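Local coordinates for protein rhamnosidase B (Bacillus sp., PDB 2OKX) that hydrolyses alpha-L-rhamnosidic linkages as a glycoside hydrolase of family 78, releasing rhamnose from rhamnose-containing glycosides, at residues Leu260-Gly265 and Ser269-Asp274; Glu287-Leu292 and Ser400-Thr405; His659-Tyr664 and Leu700-Ala705; Glu666-Ser671 and Asp730-Thr735. All blocks are in the same frame, centred on the assembly; numbering follows the deposited sequence.

Interaction 1 (Leu260-Gly265 and Ser269-Asp274)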
loop_
_atom_site.group_PDB
_atom_site.type_symbol
_atom_site.label_atom_id
_atom_site.label_comp_id
_atom_site.label_asym_id
_atom_site.label_seq_id
_atom_site.Cartn_x
_atom_site.Cartn_y
_atom_site.Cartn_z
ATOM N N LEU A 260 13.949 -24.561 15.852
ATOM C CA LEU A 260 14.262 -23.550 14.852
ATOM C C LEU A 260 12.917 -23.041 14.367
ATOM O O LEU A 260 12.047 -23.835 14.006
ATOM C CB LEU A 260 15.033 -24.152 13.676
ATOM C CG LEU A 260 16.352 -24.866 13.981
ATOM C CD1 LEU A 260 16.970 -25.344 12.669
ATOM C CD2 LEU A 260 17.307 -23.925 14.713
ATOM N N GLY A 261 12.745 -21.724 14.373
ATOM C CA GLY A 261 11.491 -21.143 13.934
ATOM C C GLY A 261 11.646 -20.263 12.712
ATOM O O GLY A 261 12.616 -19.516 12.583
ATOM N N PHE A 262 10.679 -20.358 11.809
ATOM C CA PHE A 262 10.684 -19.567 10.589
ATOM C C PHE A 262 9.321 -18.898 10.455
ATOM O O PHE A 262 8.407 -19.436 9.827
ATOM C CB PHE A 262 10.977 -20.472 9.392
ATOM C CG PHE A 262 12.368 -21.043 9.404
ATOM C CD1 PHE A 262 13.440 -20.303 8.919
ATOM C CD2 PHE A 262 12.613 -22.296 9.955
ATOM C CE1 PHE A 262 14.746 -20.804 8.980
ATOM C CE2 PHE A 262 13.913 -22.807 10.025
ATOM C CZ PHE A 262 14.980 -22.057 9.537
ATOM N N PRO A 263 9.170 -17.710 11.065
ATOM C CA PRO A 263 7.930 -16.931 11.045
ATOM C C PRO A 263 7.333 -16.801 9.651
ATOM O O PRO A 263 6.113 -16.830 9.485
ATOM C CB PRO A 263 8.367 -15.582 11.605
ATOM C CG PRO A 263 9.447 -15.964 12.564
ATOM C CD PRO A 263 10.236 -16.968 11.762
ATOM N N THR A 264 8.199 -16.657 8.654
ATOM C CA THR A 264 7.751 -16.509 7.278
ATOM C C THR A 264 8.132 -17.691 6.394
ATOM O O THR A 264 8.074 -17.602 5.168
ATOM C CB THR A 264 8.294 -15.195 6.667
ATOM O OG1 THR A 264 9.710 -15.101 6.877
ATOM C CG2 THR A 264 7.625 -14.006 7.322
ATOM N N GLY A 265 8.519 -18.796 7.029
ATOM C CA GLY A 265 8.880 -20.001 6.296
ATOM C C GLY A 265 10.305 -20.068 5.779
ATOM O O GLY A 265 11.081 -19.121 5.927
ATOM N N SER A 269 14.990 -24.830 -0.510
ATOM C CA SER A 269 14.621 -26.240 -0.480
ATOM C C SER A 269 14.586 -26.902 0.894
ATOM O O SER A 269 13.983 -27.964 1.048
ATOM C CB SER A 269 15.560 -27.037 -1.385
ATOM O OG SER A 269 16.890 -26.990 -0.899
ATOM N N GLY A 270 15.235 -26.304 1.889
ATOM C CA GLY A 270 15.208 -26.917 3.203
ATOM C C GLY A 270 16.237 -26.438 4.206
ATOM O O GLY A 270 16.938 -25.447 3.991
ATOM N N VAL A 271 16.314 -27.165 5.317
ATOM C CA VAL A 271 17.235 -26.858 6.399
ATOM C C VAL A 271 18.103 -28.080 6.696
ATOM O O VAL A 271 17.602 -29.206 6.782
ATOM C CB VAL A 271 16.467 -26.476 7.688
ATOM C CG1 VAL A 271 17.444 -26.275 8.842
ATOM C CG2 VAL A 271 15.651 -25.203 7.457
ATOM N N TRP A 272 19.401 -27.845 6.845
ATOM C CA TRP A 272 20.357 -28.903 7.145
ATOM C C TRP A 272 21.037 -28.627 8.485
ATOM O O TRP A 272 21.362 -27.482 8.805
ATOM C CB TRP A 272 21.428 -28.978 6.048
ATOM C CG TRP A 272 20.992 -29.671 4.784
ATOM C CD1 TRP A 272 21.270 -30.957 4.417
ATOM C CD2 TRP A 272 20.204 -29.113 3.723
ATOM N NE1 TRP A 272 20.708 -31.235 3.194
ATOM C CE2 TRP A 272 20.047 -30.121 2.745
ATOM C CE3 TRP A 272 19.616 -27.860 3.503
ATOM C CZ2 TRP A 272 19.325 -29.916 1.563
ATOM C CZ3 TRP A 272 18.897 -27.656 2.327
ATOM C CH2 TRP A 272 18.759 -28.681 1.372
ATOM N N VAL A 273 21.245 -29.684 9.263
ATOM C CA VAL A 273 21.911 -29.579 10.557
ATOM C C VAL A 273 22.982 -30.665 10.589
ATOM O O VAL A 273 22.674 -31.853 10.486
ATOM C CB VAL A 273 20.923 -29.795 11.725
ATOM C CG1 VAL A 273 21.671 -29.796 13.051
ATOM C CG2 VAL A 273 19.871 -28.689 11.720
ATOM N N ASP A 274 24.239 -30.250 10.722
ATOM C CA ASP A 274 25.351 -31.192 10.739
ATOM C C ASP A 274 25.358 -31.996 9.437
ATOM O O ASP A 274 25.671 -33.184 9.430
ATOM C CB ASP A 274 25.235 -32.150 11.935
ATOM C CG ASP A 274 25.284 -31.428 13.270
ATOM O OD1 ASP A 274 26.080 -30.476 13.406
ATOM O OD2 ASP A 274 24.538 -31.821 14.190
#
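V271 reaches L260 and F262 at once, one methyl for each, and this purely apolar meeting carries the contact. With CG1 anti to the backbone N (chi1 175°), the two branches of V271 splay along the facing strand. CG1 lies 4.0 Å from CD1 of L260, whose side chain crosses that of V271 at a slant. The other branch goes to the far end of the phenylalanine: CG2 of V271 sits 3.8 Å from CZ of F262 and almost as near CE2, meeting the ring obliquely. F262 and V271 thus approach from opposing sheets, a methyl set against the CZ-CE2 side of the ring. V273 points the same way as V271, while W272 between them turns away, its NE1 bonded to E369.

The polar groups are bonded within each segment or to other parts of the fold. F262 to G265 form a type I turn, closed by G265 N to F262 O at 2.9 Å; G265 itself has a backbone conformation that calls for glycine. L260 and F262 pair through their backbones with Y290 and R288, and V271 with Q278.

Strand 256-262 and strand 271-273 belong to different sheets; F316 and V303 also pack on F262, and L292 on L260. Methyls and one ring at van der Waals distance, all buried, imply a hydrophobic layer in which the two sheets meet through side chains.

Interaction 2 (Glu287-Leu292 and Ser400-Thr405)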
loop_
_atom_site.group_PDB
_atom_site.type_symbol
_atom_site.label_atom_id
_atom_site.label_comp_id
_atom_site.label_asym_id
_atom_site.label_seq_id
_atom_site.Cartn_x
_atom_site.Cartn_y
_atom_site.Cartn_z
ATOM N N GLU A 287 4.338 -20.473 8.086
ATOM C CA GLU A 287 5.271 -20.700 9.192
ATOM C C GLU A 287 5.810 -22.124 9.217
ATOM O O GLU A 287 5.174 -23.053 8.732
ATOM C CB GLU A 287 4.599 -20.425 10.539
ATOM C CG GLU A 287 3.890 -19.092 10.645
ATOM C CD GLU A 287 3.200 -18.915 11.982
ATOM O OE1 GLU A 287 2.370 -17.988 12.106
ATOM O OE2 GLU A 287 3.491 -19.701 12.913
ATOM N N ARG A 288 6.998 -22.289 9.788
ATOM C CA ARG A 288 7.583 -23.612 9.910
ATOM C C ARG A 288 8.505 -23.657 11.116
ATOM O O ARG A 288 9.242 -22.706 11.384
ATOM C CB ARG A 288 8.354 -23.998 8.645
ATOM C CG ARG A 288 8.898 -25.422 8.705
ATOM C CD ARG A 288 9.556 -25.853 7.401
ATOM N NE ARG A 288 8.592 -26.036 6.320
ATOM C CZ ARG A 288 8.900 -26.537 5.127
ATOM N NH1 ARG A 288 10.149 -26.909 4.864
ATOM N NH2 ARG A 288 7.963 -26.664 4.195
ATOM N N TYR A 289 8.436 -24.761 11.853
ATOM C CA TYR A 289 9.272 -24.959 13.031
ATOM C C TYR A 289 9.894 -26.353 12.991
ATOM O O TYR A 289 9.227 -27.330 12.657
ATOM C CB TYR A 289 8.446 -24.807 14.315
ATOM C CG TYR A 289 7.666 -23.513 14.381
ATOM C CD1 TYR A 289 6.423 -23.395 13.753
ATOM C CD2 TYR A 289 8.197 -22.392 15.007
ATOM C CE1 TYR A 289 5.735 -22.189 13.745
ATOM C CE2 TYR A 289 7.517 -21.178 15.005
ATOM C CZ TYR A 289 6.286 -21.083 14.368
ATOM O OH TYR A 289 5.626 -19.878 14.334
ATOM N N TYR A 290 11.177 -26.432 13.322
ATOM C CA TYR A 290 11.880 -27.709 13.340
ATOM C C TYR A 290 12.288 -28.030 14.768
ATOM O O TYR A 290 12.711 -27.144 15.513
ATOM C CB TYR A 290 13.150 -27.662 12.483
ATOM C CG TYR A 290 12.932 -27.526 10.995
ATOM C CD1 TYR A 290 12.614 -26.296 10.419
ATOM C CD2 TYR A 290 13.085 -28.627 10.153
ATOM C CE1 TYR A 290 12.463 -26.168 9.033
ATOM C CE2 TYR A 290 12.936 -28.511 8.777
ATOM C CZ TYR A 290 12.627 -27.283 8.221
ATOM O OH TYR A 290 12.496 -27.182 6.853
ATOM N N SER A 291 12.160 -29.298 15.141
ATOM C CA SER A 291 12.540 -29.749 16.472
ATOM C C SER A 291 13.867 -30.484 16.328
ATOM O O SER A 291 13.987 -31.398 15.512
ATOM C CB SER A 291 11.478 -30.695 17.040
ATOM O OG SER A 291 11.785 -31.052 18.378
ATOM N N LEU A 292 14.863 -30.080 17.108
ATOM C CA LEU A 292 16.176 -30.712 17.037
ATOM C C LEU A 292 16.574 -31.297 18.385
ATOM O O LEU A 292 16.661 -30.580 19.377
ATOM C CB LEU A 292 17.235 -29.692 16.604
ATOM C CG LEU A 292 16.933 -28.813 15.387
ATOM C CD1 LEU A 292 18.098 -27.868 15.144
ATOM C CD2 LEU A 292 16.682 -29.678 14.165
ATOM N N SER A 400 8.862 -11.973 17.094
ATOM C CA SER A 400 8.534 -12.148 18.504
ATOM C C SER A 400 7.023 -12.241 18.729
ATOM O O SER A 400 6.574 -12.689 19.786
ATOM C CB SER A 400 9.106 -10.987 19.324
ATOM O OG SER A 400 10.523 -10.934 19.234
ATOM N N ASN A 401 6.242 -11.807 17.741
ATOM C CA ASN A 401 4.786 -11.875 17.841
ATOM C C ASN A 401 4.230 -13.104 17.132
ATOM O O ASN A 401 3.264 -13.712 17.597
ATOM C CB ASN A 401 4.149 -10.603 17.267
ATOM C CG ASN A 401 3.864 -9.573 18.335
ATOM O OD1 ASN A 401 2.924 -9.722 19.120
ATOM N ND2 ASN A 401 4.680 -8.527 18.386
ATOM N N VAL A 402 4.839 -13.470 16.007
ATOM C CA VAL A 402 4.401 -14.639 15.258
ATOM C C VAL A 402 4.687 -15.901 16.060
ATOM O O VAL A 402 3.874 -16.820 16.096
ATOM C CB VAL A 402 5.111 -14.725 13.894
ATOM C CG1 VAL A 402 4.782 -16.049 13.208
ATOM C CG2 VAL A 402 4.670 -13.559 13.027
ATOM N N TRP A 403 5.849 -15.954 16.699
ATOM C CA TRP A 403 6.176 -17.111 17.518
ATOM C C TRP A 403 6.388 -16.673 18.950
ATOM O O TRP A 403 7.396 -16.044 19.278
ATOM C CB TRP A 403 7.432 -17.829 17.005
ATOM C CG TRP A 403 7.827 -19.038 17.839
ATOM C CD1 TRP A 403 7.027 -19.757 18.685
ATOM C CD2 TRP A 403 9.107 -19.687 17.853
ATOM N NE1 TRP A 403 7.729 -20.814 19.221
ATOM C CE2 TRP A 403 9.007 -20.794 18.727
ATOM C CE3 TRP A 403 10.326 -19.442 17.210
ATOM C CZ2 TRP A 403 10.083 -21.658 18.974
ATOM C CZ3 TRP A 403 11.400 -20.304 17.454
ATOM C CH2 TRP A 403 11.267 -21.395 18.330
ATOM N N ARG A 404 5.411 -16.988 19.788
ATOM C CA ARG A 404 5.463 -16.672 21.205
ATOM C C ARG A 404 5.597 -18.026 21.891
ATOM O O ARG A 404 4.727 -18.884 21.753
ATOM C CB ARG A 404 4.171 -15.970 21.657
ATOM C CG ARG A 404 3.957 -14.589 21.042
ATOM C CD ARG A 404 2.592 -14.007 21.408
ATOM N NE ARG A 404 1.501 -14.874 20.966
ATOM C CZ ARG A 404 0.223 -14.696 21.285
ATOM N NH1 ARG A 404 -0.142 -13.676 22.049
ATOM N NH2 ARG A 404 -0.690 -15.557 20.861
ATOM N N THR A 405 6.701 -18.219 22.607
ATOM C CA THR A 405 6.947 -19.471 23.310
ATOM C C THR A 405 5.979 -19.624 24.481
ATOM O O THR A 405 5.796 -20.715 25.022
ATOM C CB THR A 405 8.400 -19.529 23.805
ATOM O OG1 THR A 405 8.699 -18.346 24.558
ATOM C CG2 THR A 405 9.350 -19.608 22.617
HETATM O O HOH W 1 1.560 -17.476 14.606
HETATM O O HOH W 2 3.708 -20.214 16.621
#
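E287 starts the contact by laying its carboxylate against V402: OE1 comes within 3.3 Å of CG1 of V402, close for a methyl and an oxygen. The same OE1 is tied to Y480 OH and takes a bond from a water that also donates to V402 O, the carbonyl close to the end of helix 397-402. OE2 receives the hydroxyl of Y289 at 2.6 Å (OH to OE2), approached from above the carboxylate plane, 47° out of it.

Y289 makes the largest contribution. Its ring edge is turned to the face of W403 in a T-shaped pair, the planes at 68°. CE2 of Y289 stands 3.6 Å from CG of W403, over one face of the indole; T405 CG2 lies over the opposite face. CG of W403 anti to the backbone N (chi1 179°) carries the indole out to Y289, and the second torsion turns its face to the tyrosine. A second water donates to Y289 OH at 3.0 Å and weakly to V402 O. An alanine in place of Y289 would probably bare one face of the W403 indole and leave E287 OE2 without its hydroxyl donor.

Strand 288-294 is an outermost strand of its five-stranded antiparallel sheet, next to strand 256-262. W403, the residue where the chain leaves helical geometry after helix 397-402, also rests on T259 of that neighbour and on A317 and D319 of strand 314-320, so the helix end is seated across several strands.

Interaction 3 (His659-Tyr664 and Leu700-Ala705)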
loop_
_atom_site.group_PDB
_atom_site.type_symbol
_atom_site.label_atom_id
_atom_site.label_comp_id
_atom_site.label_asym_id
_atom_site.label_seq_id
_atom_site.Cartn_x
_atom_site.Cartn_y
_atom_site.Cartn_z
ATOM N N HIS A 659 0.611 8.340 -27.203
ATOM C CA HIS A 659 1.932 7.729 -27.143
ATOM C C HIS A 659 1.914 6.260 -26.716
ATOM O O HIS A 659 2.488 5.407 -27.391
ATOM C CB HIS A 659 2.824 8.530 -26.191
ATOM C CG HIS A 659 4.181 7.935 -25.986
ATOM N ND1 HIS A 659 5.110 7.826 -26.999
ATOM C CD2 HIS A 659 4.763 7.404 -24.884
ATOM C CE1 HIS A 659 6.205 7.253 -26.529
ATOM N NE2 HIS A 659 6.021 6.988 -25.249
ATOM N N THR A 660 1.255 5.960 -25.600
ATOM C CA THR A 660 1.215 4.587 -25.114
ATOM C C THR A 660 0.385 3.659 -26.001
ATOM O O THR A 660 0.764 2.506 -26.223
ATOM C CB THR A 660 0.698 4.518 -23.651
ATOM O OG1 THR A 660 0.955 3.212 -23.122
ATOM C CG2 THR A 660 -0.799 4.801 -23.587
ATOM N N LEU A 661 -0.741 4.149 -26.515
ATOM C CA LEU A 661 -1.574 3.322 -27.383
ATOM C C LEU A 661 -0.819 2.963 -28.659
ATOM O O LEU A 661 -0.946 1.852 -29.175
ATOM C CB LEU A 661 -2.875 4.042 -27.739
ATOM C CG LEU A 661 -3.953 4.038 -26.650
ATOM C CD1 LEU A 661 -5.172 4.821 -27.128
ATOM C CD2 LEU A 661 -4.334 2.598 -26.324
ATOM N N THR A 662 -0.033 3.908 -29.162
ATOM C CA THR A 662 0.750 3.681 -30.369
ATOM C C THR A 662 1.673 2.485 -30.161
ATOM O O THR A 662 1.778 1.612 -31.023
ATOM C CB THR A 662 1.601 4.918 -30.724
ATOM O OG1 THR A 662 0.737 6.003 -31.085
ATOM C CG2 THR A 662 2.546 4.608 -31.885
ATOM N N HIS A 663 2.330 2.437 -29.005
ATOM C CA HIS A 663 3.236 1.335 -28.716
ATOM C C HIS A 663 2.542 0.011 -28.412
ATOM O O HIS A 663 3.104 -1.054 -28.670
ATOM C CB HIS A 663 4.194 1.722 -27.591
ATOM C CG HIS A 663 5.215 2.735 -28.004
ATOM N ND1 HIS A 663 4.912 4.067 -28.183
ATOM C CD2 HIS A 663 6.521 2.598 -28.335
ATOM C CE1 HIS A 663 5.987 4.708 -28.607
ATOM N NE2 HIS A 663 6.977 3.840 -28.709
ATOM N N TYR A 664 1.329 0.055 -27.872
ATOM C CA TYR A 664 0.621 -1.191 -27.602
ATOM C C TYR A 664 0.224 -1.840 -28.926
ATOM O O TYR A 664 0.214 -3.068 -29.054
ATOM C CB TYR A 664 -0.628 -0.953 -26.743
ATOM C CG TYR A 664 -0.349 -1.002 -25.254
ATOM C CD1 TYR A 664 -0.096 0.160 -24.531
ATOM C CD2 TYR A 664 -0.288 -2.225 -24.581
ATOM C CE1 TYR A 664 0.217 0.108 -23.170
ATOM C CE2 TYR A 664 0.022 -2.287 -23.224
ATOM C CZ TYR A 664 0.275 -1.117 -22.525
ATOM O OH TYR A 664 0.600 -1.177 -21.186
ATOM N N LEU A 700 -9.480 -7.466 -25.470
ATOM C CA LEU A 700 -10.783 -6.811 -25.433
ATOM C C LEU A 700 -10.679 -5.392 -24.875
ATOM O O LEU A 700 -11.274 -4.459 -25.414
ATOM C CB LEU A 700 -11.752 -7.636 -24.588
ATOM C CG LEU A 700 -12.107 -9.029 -25.122
ATOM C CD1 LEU A 700 -12.800 -9.836 -24.041
ATOM C CD2 LEU A 700 -12.996 -8.896 -26.360
ATOM N N PHE A 701 -9.922 -5.224 -23.792
ATOM C CA PHE A 701 -9.766 -3.906 -23.193
ATOM C C PHE A 701 -8.977 -2.957 -24.092
ATOM O O PHE A 701 -9.146 -1.741 -24.016
ATOM C CB PHE A 701 -9.107 -4.017 -21.812
ATOM C CG PHE A 701 -10.086 -4.255 -20.689
ATOM C CD1 PHE A 701 -9.857 -5.250 -19.742
ATOM C CD2 PHE A 701 -11.233 -3.473 -20.571
ATOM C CE1 PHE A 701 -10.751 -5.466 -18.695
ATOM C CE2 PHE A 701 -12.136 -3.679 -19.525
ATOM C CZ PHE A 701 -11.893 -4.679 -18.585
ATOM N N LEU A 702 -8.118 -3.500 -24.947
ATOM C CA LEU A 702 -7.355 -2.646 -25.853
ATOM C C LEU A 702 -8.326 -2.012 -26.848
ATOM O O LEU A 702 -8.195 -0.842 -27.206
ATOM C CB LEU A 702 -6.293 -3.455 -26.603
ATOM C CG LEU A 702 -5.473 -2.685 -27.650
ATOM C CD1 LEU A 702 -4.926 -1.392 -27.062
ATOM C CD2 LEU A 702 -4.334 -3.566 -28.142
ATOM N N VAL A 703 -9.308 -2.791 -27.285
ATOM C CA VAL A 703 -10.306 -2.286 -28.218
ATOM C C VAL A 703 -11.009 -1.091 -27.583
ATOM O O VAL A 703 -11.052 -0.003 -28.161
ATOM C CB VAL A 703 -11.362 -3.363 -28.551
ATOM C CG1 VAL A 703 -12.485 -2.757 -29.388
ATOM C CG2 VAL A 703 -10.707 -4.517 -29.301
ATOM N N LYS A 704 -11.540 -1.295 -26.380
ATOM C CA LYS A 704 -12.248 -0.229 -25.678
ATOM C C LYS A 704 -11.347 0.964 -25.376
ATOM O O LYS A 704 -11.791 2.109 -25.433
ATOM C CB LYS A 704 -12.862 -0.750 -24.375
ATOM C CG LYS A 704 -13.738 0.283 -23.676
ATOM C CD LYS A 704 -14.249 -0.210 -22.339
ATOM C CE LYS A 704 -14.882 0.929 -21.547
ATOM N NZ LYS A 704 -15.205 0.516 -20.154
ATOM N N ALA A 705 -10.084 0.697 -25.052
ATOM C CA ALA A 705 -9.136 1.765 -24.753
ATOM C C ALA A 705 -8.918 2.620 -26.000
ATOM O O ALA A 705 -8.868 3.846 -25.927
ATOM C CB ALA A 705 -7.813 1.177 -24.283
#
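Two helices of the all-alpha catalytic domain, 647-665 and 696-715, meet here, with L661 and Y664 on one and L702 and A705 on the other. The short segments run broadly antiparallel, at 140° between their directions, and their axes stay 11.5 Å apart, so the gap is bridged mainly by the two leucine side chains, helped by the CB atoms of Y664 and A705 and the A705 carbonyl.

L661 does most of the work from its helix. Its CD2 lies 4.1 Å from CD1 of L702, the two leucines sliding past each other in opposite directions, and 4.3 Å from CB of A705. The other methyl, CD1, rests 4.0 Å from the carbonyl oxygen of A705. The short side chain of A705 probably allows the branched end of L661 to come this near the opposing backbone. L702 has CG anti to its backbone N (chi1 177°), which sends CD1 across to L661 and also to CB of Y664, at 4.3 Å.

Y664 touches with its CB alone; its ring leads off, meeting F631, and its hydroxyl bonds to L613 O.

I634 of helix 627-644 and F725 of helix 723-739 add to the packing of L661. Antiparallel helices joined by buried aliphatic side chains are what an (alpha/alpha)6 barrel is built from, the six-hairpin glycosidase fold of family 78.

Interaction 4 (Glu666-Ser671 and Asp730-Thr735)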
loop_
_atom_site.group_PDB
_atom_site.type_symbol
_atom_site.label_atom_id
_atom_site.label_comp_id
_atom_site.label_asym_id
_atom_site.label_seq_id
_atom_site.Cartn_x
_atom_site.Cartn_y
_atom_site.Cartn_z
ATOM N N GLU A 666 1.891 -1.801 -31.641
ATOM C CA GLU A 666 3.058 -2.433 -32.246
ATOM C C GLU A 666 3.218 -3.862 -31.738
ATOM O O GLU A 666 3.983 -4.645 -32.296
ATOM C CB GLU A 666 4.322 -1.628 -31.934
ATOM C CG GLU A 666 4.302 -0.206 -32.470
ATOM C CD GLU A 666 5.517 0.593 -32.041
ATOM O OE1 GLU A 666 5.575 1.803 -32.341
ATOM O OE2 GLU A 666 6.415 0.007 -31.400
ATOM N N HIS A 667 2.490 -4.204 -30.681
ATOM C CA HIS A 667 2.567 -5.542 -30.111
ATOM C C HIS A 667 1.531 -6.483 -30.703
ATOM O O HIS A 667 1.389 -7.623 -30.264
ATOM C CB HIS A 667 2.438 -5.469 -28.588
ATOM C CG HIS A 667 3.676 -4.963 -27.913
ATOM N ND1 HIS A 667 4.715 -5.792 -27.550
ATOM C CD2 HIS A 667 4.071 -3.706 -27.603
ATOM C CE1 HIS A 667 5.698 -5.067 -27.046
ATOM N NE2 HIS A 667 5.333 -3.798 -27.067
ATOM N N ILE A 668 0.802 -5.993 -31.699
ATOM C CA ILE A 668 -0.190 -6.807 -32.392
ATOM C C ILE A 668 0.545 -7.374 -33.602
ATOM O O ILE A 668 1.093 -6.619 -34.406
ATOM C CB ILE A 668 -1.391 -5.960 -32.870
ATOM C CG1 ILE A 668 -2.168 -5.427 -31.660
ATOM C CG2 ILE A 668 -2.301 -6.800 -33.757
ATOM C CD1 ILE A 668 -3.348 -4.537 -32.020
ATOM N N ASP A 669 0.569 -8.696 -33.728
ATOM C CA ASP A 669 1.271 -9.330 -34.839
ATOM C C ASP A 669 0.384 -9.856 -35.967
ATOM O O ASP A 669 -0.780 -9.475 -36.097
ATOM C CB ASP A 669 2.141 -10.475 -34.315
ATOM C CG ASP A 669 1.342 -11.510 -33.556
ATOM O OD1 ASP A 669 0.216 -11.832 -33.991
ATOM O OD2 ASP A 669 1.846 -12.015 -32.532
ATOM N N ASP A 670 0.966 -10.738 -36.776
ATOM C CA ASP A 670 0.302 -11.358 -37.920
ATOM C C ASP A 670 -1.141 -11.771 -37.674
ATOM O O ASP A 670 -2.026 -11.466 -38.476
ATOM C CB ASP A 670 1.099 -12.584 -38.371
ATOM C CG ASP A 670 2.459 -12.219 -38.913
ATOM O OD1 ASP A 670 3.268 -13.139 -39.165
ATOM O OD2 ASP A 670 2.716 -11.009 -39.094
ATOM N N SER A 671 -1.371 -12.478 -36.573
ATOM C CA SER A 671 -2.708 -12.939 -36.224
ATOM C C SER A 671 -3.678 -11.765 -36.119
ATOM O O SER A 671 -4.891 -11.946 -36.196
ATOM C CB SER A 671 -2.673 -13.682 -34.888
ATOM O OG SER A 671 -2.303 -12.801 -33.840
ATOM N N ASP A 730 -11.678 -1.594 -34.726
ATOM C CA ASP A 730 -12.602 -2.408 -35.509
ATOM C C ASP A 730 -11.911 -3.676 -35.990
ATOM O O ASP A 730 -12.453 -4.775 -35.867
ATOM C CB ASP A 730 -13.120 -1.617 -36.714
ATOM C CG ASP A 730 -14.087 -0.520 -36.318
ATOM O OD1 ASP A 730 -13.700 0.357 -35.520
ATOM O OD2 ASP A 730 -15.236 -0.535 -36.807
ATOM N N LEU A 731 -10.713 -3.514 -36.543
ATOM C CA LEU A 731 -9.941 -4.643 -37.042
ATOM C C LEU A 731 -9.668 -5.628 -35.914
ATOM O O LEU A 731 -9.801 -6.841 -36.090
ATOM C CB LEU A 731 -8.610 -4.160 -37.629
ATOM C CG LEU A 731 -8.683 -3.246 -38.855
ATOM C CD1 LEU A 731 -7.282 -2.816 -39.254
ATOM C CD2 LEU A 731 -9.366 -3.973 -40.004
ATOM N N LEU A 732 -9.293 -5.096 -34.754
ATOM C CA LEU A 732 -8.998 -5.931 -33.598
ATOM C C LEU A 732 -10.257 -6.661 -33.138
ATOM O O LEU A 732 -10.241 -7.873 -32.936
ATOM C CB LEU A 732 -8.449 -5.075 -32.452
ATOM C CG LEU A 732 -7.373 -5.710 -31.560
ATOM C CD1 LEU A 732 -7.217 -4.878 -30.292
ATOM C CD2 LEU A 732 -7.745 -7.141 -31.209
ATOM N N ALA A 733 -11.349 -5.918 -32.978
ATOM C CA ALA A 733 -12.613 -6.505 -32.543
ATOM C C ALA A 733 -13.048 -7.645 -33.461
ATOM O O ALA A 733 -13.501 -8.693 -32.997
ATOM C CB ALA A 733 -13.700 -5.429 -32.492
ATOM N N GLU A 734 -12.911 -7.437 -34.767
ATOM C CA GLU A 734 -13.294 -8.452 -35.743
ATOM C C GLU A 734 -12.410 -9.694 -35.619
ATOM O O GLU A 734 -12.902 -10.824 -35.629
ATOM C CB GLU A 734 -13.193 -7.881 -37.159
ATOM C CG GLU A 734 -13.731 -8.809 -38.237
ATOM C CD GLU A 734 -13.564 -8.239 -39.634
ATOM O OE1 GLU A 734 -14.016 -8.889 -40.601
ATOM O OE2 GLU A 734 -12.978 -7.142 -39.764
ATOM N N THR A 735 -11.104 -9.478 -35.505
ATOM C CA THR A 735 -10.159 -10.578 -35.371
ATOM C C THR A 735 -10.479 -11.368 -34.108
ATOM O O THR A 735 -10.438 -12.600 -34.103
ATOM C CB THR A 735 -8.710 -10.060 -35.286
ATOM O OG1 THR A 735 -8.415 -9.271 -36.445
ATOM C CG2 THR A 735 -7.730 -11.223 -35.213
#
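The chain at 666-671, in the loop that follows helix 647-665, passes alongside one turn of helix 723-739, with the alpha carbons of S671 and T735 7.9 Å apart and those of I668 and L732 a little farther. Irregular backbone faces helix here, and it is kept in shape locally: D669 OD1 takes S671 OG at 2.7 Å and, weakly, S671 N, while S671 OG also bonds to L673 N. The S671 carbonyl oxygen faces the helix.

That oxygen is met by a methyl: CG2 of T735 lies 3.1 Å from S671 O, a tight approach. The methyl is placed by a chi1 of -57°, which sets OG1 beside the backbone N and CG2 anti to it. OG1 turns back into the helix and gives L731 O a bond of 2.8 Å, while T735 N reaches the same oxygen from the other face of the carbonyl, so two donors grip it. A glycine at this position would probably open a gap beside the S671 carbonyl and cost L731 O its second donor.

Three residues before S671, I668 sends CD1 to within 4.2 Å of CG of L732, a buried leucine that also leans on N699 of helix 696-715. The contact joins the loop after helix 647-665 to the flank of helix 723-739 within the six-hairpin glycosidase domain, consistent with an (alpha/alpha)6 barrel whose helices are connected by loops.

How the interactions relate
The four contacts fall into two pairs. Interactions 1 and 2 have centres 10 Å apart and share a sheet, strands 256-262 and 288-294 being neighbours, linked by backbone bonds such as F262 N to R288 O. Interactions 3 and 4, 11 Å apart, belong to the six-hairpin domain; their segments alternate along the chain, and L732 packs on L702 and V703, joining helices 696-715 and 723-739. Interactions 1 and 3 lie 47 Å apart between centres, with nearest atoms about 32 Å apart. Interactions 1 and 2 close before the other pair opens, so the sheet contacts precede the helical ones along the chain, and the two pairs belong to separate parts of the molecule.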